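Local coordinates for thymidylate synthase ThyX (Streptomyces cacaoi subsp. asoensis, PDB 4P5A), which probably catalyses the FAD-dependent reductive methylation of UMP or dUMP at the uracil ring, with methylenetetrahydrofolate as methyl donor, at residues Glu7-Ile12 with Gly103-Val108; Ser69-Val74 with Tyr178-Ala183; Arg75-Thr80 with Ser172-Leu177. All coordinates share one frame; numbering follows the deposited sequence.

Interaction 1 of 3, residues Glu7-Ile12 with Gly103-Val108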
loop_
_atom_site.group_PDB
_atom_site.type_symbol
_atom_site.label_atom_id
_atom_site.label_comp_id
_atom_site.label_asym_id
_atom_site.label_seq_id
_atom_site.Cartn_x
_atom_site.Cartn_y
_atom_site.Cartn_z
ATOM N N GLU B 7 30.889 -18.160 13.473
ATOM C CA GLU B 7 30.885 -18.853 12.224
ATOM C C GLU B 7 30.851 -17.834 11.046
ATOM O O GLU B 7 29.961 -16.926 11.012
ATOM C CB GLU B 7 29.691 -19.803 12.158
ATOM C CG GLU B 7 29.599 -20.456 10.816
ATOM C CD GLU B 7 28.305 -21.254 10.609
ATOM O OE1 GLU B 7 27.284 -21.080 11.336
ATOM O OE2 GLU B 7 28.321 -22.069 9.664
ATOM N N LEU B 8 31.835 -17.889 10.132
ATOM C CA LEU B 8 31.736 -17.097 8.912
ATOM C C LEU B 8 31.115 -17.886 7.783
ATOM O O LEU B 8 31.511 -19.010 7.507
ATOM C CB LEU B 8 33.081 -16.610 8.420
ATOM C CG LEU B 8 33.922 -15.956 9.512
ATOM C CD1 LEU B 8 35.351 -15.787 8.930
ATOM C CD2 LEU B 8 33.335 -14.624 9.821
ATOM N N ARG B 9 30.172 -17.270 7.078
ATOM C CA ARG B 9 29.496 -17.941 5.947
ATOM C C ARG B 9 29.401 -16.956 4.805
ATOM O O ARG B 9 29.467 -15.752 5.028
ATOM C CB ARG B 9 28.088 -18.395 6.343
ATOM C CG ARG B 9 27.973 -19.234 7.594
ATOM C CD ARG B 9 26.537 -19.750 7.834
ATOM N NE ARG B 9 26.079 -20.675 6.778
ATOM C CZ ARG B 9 25.986 -22.001 6.898
ATOM N NH1 ARG B 9 26.299 -22.611 8.035
ATOM N NH2 ARG B 9 25.556 -22.721 5.868
ATOM N N SER B 10 29.245 -17.462 3.570
ATOM C CA SER B 10 29.070 -16.602 2.433
ATOM C C SER B 10 27.785 -16.892 1.702
ATOM O O SER B 10 27.622 -16.393 0.591
ATOM C CB SER B 10 30.204 -16.800 1.445
ATOM O OG SER B 10 31.442 -16.309 1.979
ATOM N N ASP B 11 26.948 -17.774 2.229
ATOM C CA ASP B 11 25.816 -18.216 1.409
ATOM C C ASP B 11 24.587 -17.360 1.804
ATOM O O ASP B 11 24.504 -16.837 2.915
ATOM C CB ASP B 11 25.472 -19.692 1.613
ATOM C CG ASP B 11 25.232 -20.061 3.084
ATOM O OD1 ASP B 11 25.676 -19.332 4.007
ATOM O OD2 ASP B 11 24.581 -21.101 3.336
ATOM N N ILE B 12 23.704 -17.234 0.847
ATOM C CA ILE B 12 22.464 -16.508 1.088
ATOM C C ILE B 12 21.428 -17.469 0.599
ATOM O O ILE B 12 21.549 -17.943 -0.542
ATOM C CB ILE B 12 22.421 -15.359 0.127
ATOM C CG1 ILE B 12 23.570 -14.386 0.320
ATOM C CG2 ILE B 12 21.151 -14.580 0.418
ATOM C CD1 ILE B 12 23.463 -13.596 1.448
ATOM N N GLY B 103 22.457 -15.937 17.080
ATOM C CA GLY B 103 23.508 -16.936 16.758
ATOM C C GLY B 103 24.765 -16.297 16.233
ATOM O O GLY B 103 24.771 -15.134 15.740
ATOM N N ALA B 104 25.845 -17.070 16.234
ATOM C CA ALA B 104 27.110 -16.456 15.898
ATOM C C ALA B 104 27.449 -16.698 14.437
ATOM O O ALA B 104 28.516 -17.150 14.125
ATOM C CB ALA B 104 28.250 -17.002 16.820
ATOM N N ALA B 105 26.536 -16.352 13.524
ATOM C CA ALA B 105 26.814 -16.560 12.095
ATOM C C ALA B 105 26.854 -15.232 11.456
ATOM O O ALA B 105 25.911 -14.393 11.668
ATOM C CB ALA B 105 25.800 -17.436 11.452
ATOM N N PHE B 106 27.898 -14.989 10.663
ATOM C CA PHE B 106 28.195 -13.624 10.133
ATOM C C PHE B 106 28.577 -13.793 8.687
ATOM O O PHE B 106 29.278 -14.769 8.305
ATOM C CB PHE B 106 29.357 -12.896 10.903
ATOM C CG PHE B 106 29.090 -12.749 12.319
ATOM C CD1 PHE B 106 29.544 -13.685 13.211
ATOM C CD2 PHE B 106 28.232 -11.718 12.764
ATOM C CE1 PHE B 106 29.227 -13.631 14.542
ATOM C CE2 PHE B 106 27.884 -11.628 14.162
ATOM C CZ PHE B 106 28.417 -12.569 15.040
ATOM N N TYR B 107 28.137 -12.860 7.828
ATOM C CA TYR B 107 28.422 -12.966 6.425
ATOM C C TYR B 107 29.799 -12.340 6.029
ATOM O O TYR B 107 30.151 -11.222 6.445
ATOM C CB TYR B 107 27.303 -12.204 5.594
ATOM C CG TYR B 107 27.566 -12.129 4.103
ATOM C CD1 TYR B 107 28.133 -10.962 3.527
ATOM C CD2 TYR B 107 27.287 -13.226 3.256
ATOM C CE1 TYR B 107 28.411 -10.896 2.176
ATOM C CE2 TYR B 107 27.556 -13.166 1.876
ATOM C CZ TYR B 107 28.118 -12.031 1.356
ATOM O OH TYR B 107 28.386 -11.921 -0.005
ATOM N N VAL B 108 30.506 -13.053 5.148
ATOM C CA VAL B 108 31.685 -12.445 4.481
ATOM C C VAL B 108 31.567 -12.845 3.030
ATOM O O VAL B 108 31.131 -13.948 2.729
ATOM C CB VAL B 108 33.086 -13.002 5.132
ATOM C CG1 VAL B 108 33.251 -12.548 6.560
ATOM C CG2 VAL B 108 33.141 -14.491 5.009
#
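E7-R9 and A105-Y107 form a two-stranded parallel sheet that joins the N-terminal end of the ThyX chain to the connection beyond strand 91-94. The bonding zigzags as parallel pairing requires: F106 N donates to E7 O and R9 N to F106 O, both at 2.9 Å. Beyond the strand ends the pattern continues with E7 N to A104 O, at 2.7 Å, and V108 N to R9 O. On the face of L8 and F106, L8 CD2 meets V108 CG1 at 3.9 Å, while Y145 of helix 131-157 covers L8, F106 and V108. On the other face, with A105, R9 and Y107, the extended E7 chain, with CG anti to the backbone N (chi1 175°), brings OE1 to A105 CB. In one of the two conformers of R9, the guanidinium holds D11 side-on through NE and NH2 and makes a weak, bent bond from NH1 to E7 OE2 within a salt bridge, though the second conformer makes this network less certain. Y107 OH bonds to E208 outside the pair; S10 O lies at the ring edge, near its plane, 3.5 Å from Y107 CE2.

Interaction 2 of 3, residues Ser69-Val74 with Tyr178-Ala183. With FAD (flavin-adenine dinucleotide), chain L.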
loop_
_atom_site.group_PDB
_atom_site.type_symbol
_atom_site.label_atom_id
_atom_site.label_comp_id
_atom_site.label_asym_id
_atom_site.label_seq_id
_atom_site.Cartn_x
_atom_site.Cartn_y
_atom_site.Cartn_z
ATOM N N SER B 69 0.002 -16.170 -4.587
ATOM C CA SER B 69 0.889 -15.883 -3.455
ATOM C C SER B 69 2.091 -16.819 -3.480
ATOM O O SER B 69 1.954 -18.009 -3.910
ATOM C CB SER B 69 0.101 -16.077 -2.185
ATOM O OG SER B 69 0.895 -15.821 -1.061
ATOM N N MET B 70 3.207 -16.321 -3.009
ATOM C CA MET B 70 4.379 -17.181 -2.833
ATOM C C MET B 70 5.013 -16.831 -1.509
ATOM O O MET B 70 5.152 -15.619 -1.228
ATOM C CB MET B 70 5.406 -16.877 -3.937
ATOM C CG MET B 70 4.978 -17.571 -5.298
ATOM S SD MET B 70 5.988 -16.813 -6.653
ATOM C CE MET B 70 5.155 -15.152 -6.958
ATOM N N THR B 71 5.455 -17.813 -0.751
ATOM C CA THR B 71 6.111 -17.418 0.557
ATOM C C THR B 71 7.498 -18.010 0.554
ATOM O O THR B 71 7.658 -19.215 0.326
ATOM C CB THR B 71 5.355 -18.022 1.724
ATOM O OG1 THR B 71 3.997 -17.429 1.817
ATOM C CG2 THR B 71 6.086 -17.860 3.095
ATOM N N PHE B 72 8.485 -17.189 0.828
ATOM C CA PHE B 72 9.891 -17.623 0.844
ATOM C C PHE B 72 10.445 -17.580 2.253
ATOM O O PHE B 72 10.189 -16.616 2.996
ATOM C CB PHE B 72 10.747 -16.680 -0.004
ATOM C CG PHE B 72 10.400 -16.728 -1.465
ATOM C CD1 PHE B 72 10.851 -17.826 -2.240
ATOM C CD2 PHE B 72 9.611 -15.744 -2.030
ATOM C CE1 PHE B 72 10.566 -17.888 -3.625
ATOM C CE2 PHE B 72 9.300 -15.802 -3.408
ATOM C CZ PHE B 72 9.765 -16.881 -4.175
ATOM N N LEU B 73 11.322 -18.513 2.554
ATOM C CA LEU B 73 12.166 -18.435 3.752
ATOM C C LEU B 73 13.519 -17.960 3.282
ATOM O O LEU B 73 14.188 -18.610 2.420
ATOM C CB LEU B 73 12.361 -19.871 4.377
ATOM C CG LEU B 73 13.286 -20.006 5.646
ATOM C CD1 LEU B 73 12.789 -19.150 6.810
ATOM C CD2 LEU B 73 13.166 -21.526 6.088
ATOM N N VAL B 74 13.982 -16.844 3.853
ATOM C CA VAL B 74 15.202 -16.221 3.392
ATOM C C VAL B 74 16.174 -16.137 4.583
ATOM O O VAL B 74 15.813 -15.718 5.653
ATOM C CB VAL B 74 14.905 -14.745 2.928
ATOM C CG1 VAL B 74 16.230 -14.045 2.462
ATOM C CG2 VAL B 74 13.875 -14.772 1.743
ATOM N N TYR B 178 10.331 -14.898 6.873
ATOM C CA TYR B 178 9.435 -15.226 5.784
ATOM C C TYR B 178 9.152 -13.941 5.019
ATOM O O TYR B 178 8.971 -12.848 5.643
ATOM C CB TYR B 178 8.117 -15.693 6.397
ATOM C CG TYR B 178 8.042 -17.191 6.650
ATOM C CD1 TYR B 178 6.808 -17.887 6.562
ATOM C CD2 TYR B 178 9.156 -17.901 7.058
ATOM C CE1 TYR B 178 6.740 -19.299 6.911
ATOM C CE2 TYR B 178 9.098 -19.275 7.416
ATOM C CZ TYR B 178 7.848 -19.970 7.293
ATOM O OH TYR B 178 7.910 -21.339 7.629
ATOM N N ALA B 179 9.071 -14.073 3.704
ATOM C CA ALA B 179 8.793 -12.926 2.766
ATOM C C ALA B 179 7.767 -13.497 1.771
ATOM O O ALA B 179 8.019 -14.553 1.087
ATOM C CB ALA B 179 10.068 -12.498 2.003
ATOM N N THR B 180 6.580 -12.884 1.770
ATOM C CA THR B 180 5.463 -13.339 0.930
ATOM C C THR B 180 5.112 -12.240 -0.115
ATOM O O THR B 180 5.064 -11.064 0.210
ATOM C CB THR B 180 4.190 -13.709 1.839
ATOM O OG1 THR B 180 4.533 -14.886 2.637
ATOM C CG2 THR B 180 2.970 -14.052 0.974
ATOM N N CYS B 181 4.880 -12.657 -1.370
ATOM C CA CYS B 181 4.634 -11.660 -2.459
ATOM C C CYS B 181 3.644 -12.323 -3.385
ATOM O O CYS B 181 3.467 -13.551 -3.332
ATOM C CB CYS B 181 5.945 -11.341 -3.311
ATOM S SG CYS B 181 6.725 -12.787 -3.882
ATOM N N ASN B 182 2.930 -11.500 -4.122
ATOM C CA ASN B 182 2.257 -12.008 -5.323
ATOM C C ASN B 182 3.215 -11.810 -6.526
ATOM O O ASN B 182 4.277 -11.150 -6.404
ATOM C CB ASN B 182 0.887 -11.374 -5.537
ATOM C CG ASN B 182 0.965 -9.851 -5.711
ATOM O OD1 ASN B 182 1.742 -9.370 -6.554
ATOM N ND2 ASN B 182 0.186 -9.061 -4.885
ATOM N N ALA B 183 2.833 -12.369 -7.689
ATOM C CA ALA B 183 3.796 -12.343 -8.794
ATOM C C ALA B 183 4.045 -10.915 -9.316
ATOM O O ALA B 183 5.143 -10.614 -9.815
ATOM C CB ALA B 183 3.212 -13.179 -9.982
HETATM P PA FAD L . -2.031 1.483 -7.892
HETATM O O1A FAD L . -1.867 2.833 -7.581
HETATM O O2A FAD L . -3.086 0.770 -7.158
HETATM O O5B FAD L . -0.629 0.793 -7.496
HETATM C C5B FAD L . 0.505 1.378 -7.910
HETATM C C4B FAD L . 1.651 0.294 -8.115
HETATM O O4B FAD L . 1.856 -0.096 -6.729
HETATM C C3B FAD L . 1.263 -0.989 -8.841
HETATM O O3B FAD L . 1.578 -0.689 -10.205
HETATM C C2B FAD L . 2.211 -2.012 -8.267
HETATM O O2B FAD L . 3.583 -1.830 -8.762
HETATM C C1B FAD L . 2.120 -1.582 -6.802
HETATM N N9A FAD L . 1.054 -2.270 -6.025
HETATM C C8A FAD L . 0.075 -1.674 -5.276
HETATM N N7A FAD L . -0.599 -2.671 -4.613
HETATM C C5A FAD L . -0.063 -3.878 -4.961
HETATM C C6A FAD L . -0.381 -5.178 -4.610
HETATM N N6A FAD L . -1.330 -5.473 -3.718
HETATM N N1A FAD L . 0.385 -6.187 -5.133
HETATM C C2A FAD L . 1.397 -5.905 -5.955
HETATM N N3A FAD L . 1.736 -4.618 -6.304
HETATM C C4A FAD L . 0.993 -3.593 -5.840
HETATM N N1 FAD L . -9.370 -3.006 -13.913
HETATM C C2 FAD L . -10.231 -4.001 -13.876
HETATM O O2 FAD L . -10.631 -4.456 -12.790
HETATM N N3 FAD L . -10.679 -4.609 -15.060
HETATM C C4 FAD L . -10.221 -4.212 -16.289
HETATM O O4 FAD L . -10.631 -4.794 -17.327
HETATM C C4X FAD L . -9.291 -3.138 -16.355
HETATM N N5 FAD L . -8.804 -2.715 -17.559
HETATM C C5X FAD L . -8.031 -1.545 -17.587
HETATM C C6 FAD L . -7.652 -0.943 -18.844
HETATM C C7 FAD L . -6.903 0.256 -18.791
HETATM C C7M FAD L . -6.502 0.837 -20.200
HETATM C C8 FAD L . -6.529 0.903 -17.599
HETATM C C8M FAD L . -5.668 2.190 -17.454
HETATM C C9 FAD L . -6.920 0.308 -16.395
HETATM C C9A FAD L . -7.624 -0.894 -16.399
HETATM N N10 FAD L . -8.059 -1.433 -15.150
HETATM C C10 FAD L . -8.872 -2.518 -15.161
HETATM C "C1'" FAD L . -7.619 -0.866 -13.850
HETATM C "C2'" FAD L . -6.164 -1.451 -13.572
HETATM O "O2'" FAD L . -6.151 -2.898 -13.406
HETATM C "C3'" FAD L . -5.627 -0.855 -12.275
HETATM O "O3'" FAD L . -6.560 -1.106 -11.225
HETATM C "C4'" FAD L . -5.411 0.680 -12.385
HETATM O "O4'" FAD L . -4.792 0.966 -13.620
HETATM C "C5'" FAD L . -4.498 1.176 -11.283
HETATM O "O5'" FAD L . -3.139 0.684 -11.618
HETATM P P FAD L . -2.187 0.129 -10.447
HETATM O O1P FAD L . -2.756 -1.038 -9.774
HETATM O O2P FAD L . -0.910 -0.177 -11.208
HETATM O O3P FAD L . -2.057 1.388 -9.487
#
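The F72 ring receives C181 SG at its edge, in the ring plane, with SG 4.0 Å from F72 CE2; A179 O also lies near that plane, and V14 and L16 of strand 13-20 pack on the same side chain. At the Y178 ring, L73 CD1 comes to the edge, 3.7 Å from Y178 CE2, whereas T71 CG2 approaches Y178 CD1 obliquely. Between these groups runs the central antiparallel pair of the four-stranded sheet of the ThyX fold, strands 69-77 and 174-181. M70 with C181 and F72 with A179 are its hydrogen-bonded pairs, each closed by two N-H to O bonds; F72 N reaches A179 O at 2.7 Å and 169°. In the non-hydrogen-bonded pair T71-T180 the side chains supply the bond, OG1 to OG1 at 2.7 Å, and T180 OG1 is also bonded to H67 of the third subunit. M70 bends at chi3 (-78°) to lay CE 3.6 Å from A183 CA; W220 of helix 207-223 packs on both M70 and A183. Where the strand ends, N182 caps helix 183-193: OD1 accepts A185 N, while ND2 donates almost straight (178°) to FAD N1A at 2.9 Å. With an alanine here, adenine N1A would probably lose this donor and the A185 N-H its cap. R184 NH1 bonds to the same FAD, as does R88 NE of the fourth subunit.

Interaction 3 of 3, residues Arg75-Thr80 with Ser172-Leu177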
loop_
_atom_site.group_PDB
_atom_site.type_symbol
_atom_site.label_atom_id
_atom_site.label_comp_id
_atom_site.label_asym_id
_atom_site.label_seq_id
_atom_site.Cartn_x
_atom_site.Cartn_y
_atom_site.Cartn_z
ATOM N N ARG B 75 17.419 -16.574 4.392
ATOM C CA ARG B 75 18.461 -16.326 5.349
ATOM C C ARG B 75 19.581 -15.454 4.766
ATOM O O ARG B 75 20.177 -15.800 3.718
ATOM C CB ARG B 75 19.058 -17.680 5.795
ATOM C CG ARG B 75 20.097 -17.547 6.970
ATOM C CD ARG B 75 20.571 -18.989 7.523
ATOM N NE ARG B 75 19.527 -19.995 7.286
ATOM C CZ ARG B 75 18.561 -20.330 8.146
ATOM N NH1 ARG B 75 18.494 -19.785 9.369
ATOM N NH2 ARG B 75 17.658 -21.226 7.791
ATOM N N ALA B 76 19.851 -14.303 5.391
ATOM C CA ALA B 76 20.750 -13.320 4.754
ATOM C C ALA B 76 21.208 -12.423 5.874
ATOM O O ALA B 76 20.510 -12.298 6.912
ATOM C CB ALA B 76 19.971 -12.486 3.631
ATOM N N PRO B 77 22.348 -11.679 5.658
ATOM C CA PRO B 77 22.829 -10.717 6.621
ATOM C C PRO B 77 21.872 -9.522 6.723
ATOM O O PRO B 77 21.146 -9.210 5.748
ATOM C CB PRO B 77 24.203 -10.300 6.060
ATOM C CG PRO B 77 24.099 -10.538 4.557
ATOM C CD PRO B 77 23.190 -11.784 4.437
ATOM N N ILE B 78 21.815 -8.929 7.881
ATOM C CA ILE B 78 20.926 -7.767 8.076
ATOM C C ILE B 78 21.053 -6.682 6.975
ATOM O O ILE B 78 20.028 -6.161 6.518
ATOM C CB ILE B 78 21.242 -7.153 9.467
ATOM C CG1 ILE B 78 20.661 -8.092 10.508
ATOM C CG2 ILE B 78 20.606 -5.718 9.608
ATOM C CD1 ILE B 78 21.020 -7.691 11.920
ATOM N N PHE B 79 22.270 -6.351 6.517
ATOM C CA PHE B 79 22.276 -5.325 5.510
ATOM C C PHE B 79 21.498 -5.664 4.246
ATOM O O PHE B 79 21.058 -4.756 3.546
ATOM C CB PHE B 79 23.678 -4.813 5.147
ATOM C CG PHE B 79 24.504 -5.803 4.379
ATOM C CD1 PHE B 79 25.220 -6.829 5.036
ATOM C CD2 PHE B 79 24.507 -5.747 2.975
ATOM C CE1 PHE B 79 25.964 -7.785 4.250
ATOM C CE2 PHE B 79 25.204 -6.695 2.218
ATOM C CZ PHE B 79 25.881 -7.735 2.853
ATOM N N THR B 80 21.421 -6.944 3.895
ATOM C CA THR B 80 20.665 -7.379 2.708
ATOM C C THR B 80 19.173 -7.530 3.044
ATOM O O THR B 80 18.334 -7.233 2.213
ATOM C CB THR B 80 21.219 -8.756 2.279
ATOM O OG1 THR B 80 22.563 -8.542 1.818
ATOM C CG2 THR B 80 20.416 -9.335 1.098
ATOM N N SER B 172 26.404 -7.463 9.260
ATOM C CA SER B 172 26.631 -8.715 8.590
ATOM C C SER B 172 26.058 -9.932 9.291
ATOM O O SER B 172 26.150 -11.049 8.787
ATOM C CB SER B 172 28.154 -8.911 8.440
ATOM O OG SER B 172 28.675 -9.006 9.798
ATOM N N THR B 173 25.515 -9.724 10.498
ATOM C CA THR B 173 24.923 -10.794 11.273
ATOM C C THR B 173 23.750 -11.432 10.455
ATOM O O THR B 173 22.963 -10.694 9.908
ATOM C CB THR B 173 24.283 -10.194 12.574
ATOM O OG1 THR B 173 25.348 -9.578 13.331
ATOM C CG2 THR B 173 23.727 -11.343 13.436
ATOM N N TYR B 174 23.671 -12.750 10.391
ATOM C CA TYR B 174 22.577 -13.399 9.626
ATOM C C TYR B 174 21.252 -13.252 10.380
ATOM O O TYR B 174 21.224 -13.335 11.656
ATOM C CB TYR B 174 22.877 -14.879 9.448
ATOM C CG TYR B 174 23.678 -15.135 8.205
ATOM C CD1 TYR B 174 23.074 -15.324 6.980
ATOM C CD2 TYR B 174 25.094 -15.168 8.270
ATOM C CE1 TYR B 174 23.862 -15.573 5.817
ATOM C CE2 TYR B 174 25.865 -15.460 7.162
ATOM C CZ TYR B 174 25.233 -15.686 5.940
ATOM O OH TYR B 174 25.935 -15.996 4.813
ATOM N N SER B 175 20.186 -13.025 9.589
ATOM C CA SER B 175 18.860 -13.076 10.096
ATOM C C SER B 175 18.039 -14.015 9.179
ATOM O O SER B 175 18.549 -14.512 8.179
ATOM C CB SER B 175 18.327 -11.613 10.129
ATOM O OG SER B 175 17.124 -11.590 10.953
ATOM N N VAL B 176 16.812 -14.329 9.595
ATOM C CA VAL B 176 16.004 -15.266 8.892
ATOM C C VAL B 176 14.599 -14.707 8.915
ATOM O O VAL B 176 14.203 -14.152 9.955
ATOM C CB VAL B 176 16.069 -16.680 9.497
ATOM C CG1 VAL B 176 15.578 -16.764 10.899
ATOM C CG2 VAL B 176 15.356 -17.660 8.639
ATOM N N LEU B 177 13.866 -14.820 7.821
ATOM C CA LEU B 177 12.493 -14.251 7.811
ATOM C C LEU B 177 11.671 -15.002 6.749
ATOM O O LEU B 177 12.224 -15.665 5.852
ATOM C CB LEU B 177 12.548 -12.719 7.420
ATOM C CG LEU B 177 13.053 -12.412 6.015
ATOM C CD1 LEU B 177 12.434 -11.007 5.569
ATOM C CD2 LEU B 177 14.562 -12.208 5.848
#
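A76 O takes the N-H of S175 at 2.8 Å in a nearly straight bond (175°), and Y174 CA brings a weaker C-H contact to the same oxygen. The returning bond, A76 N to S175 O, completes a hydrogen-bonded pair of the antiparallel sheet at the point where strand 69-77 gives way to helix 78-84. P77 sits at the N-cap position of that helix, and its carbonyl accepts T80 N to start the first turn. T173 O is used on both sides of this junction: it accepts I78 N at 2.9 Å and lies 3.3 Å from P77 CA, tying the start of the helix to the strand that follows S172. I78 runs alongside T173, its CG1 coming against the same carbonyl oxygen. Y174 lies beside P77, with CE1 4.1 Å from P77 CD, and its hydroxyl is spent on D11 O. The R75 side chain crosses Y174 at about a right angle, CG touching Y174 CD1 at 3.7 Å. S175 OG bonds to E94, a residue that contacts FAD and the bound nucleotide, which places this strand pair next to the FAD and nucleotide pocket. F79, on the helix, has S172 CA at its ring edge and packs on L167 of the second subunit. At the opposite end of the contact, R75 extends from the backbone with CG trans to N (chi1 -173°), then turns at chi3, which leaves V176 CG2 over one face of the guanidinium, 3.9 Å from R75 NH1.

Interactions 2 and 3 are successive lengths of one strand pair, 69-77 with 174-181, and V74 N to L177 O carries the bonding from one to the other. Both are buried and both meet the third subunit, but interaction 2 ends at the FAD adenine, while interaction 3 ends in a helix start near the bound nucleotide and the second subunit. Interaction 1 is a parallel pair beside interaction 3, only partly buried, with the partly exposed, charged E7 and R9 where interaction 2 has hydroxyl, sulfur and aromatic groups. It abuts interaction 3 through Y107 N to S172 O and the packing of F106 on T173, and does not touch interaction 2.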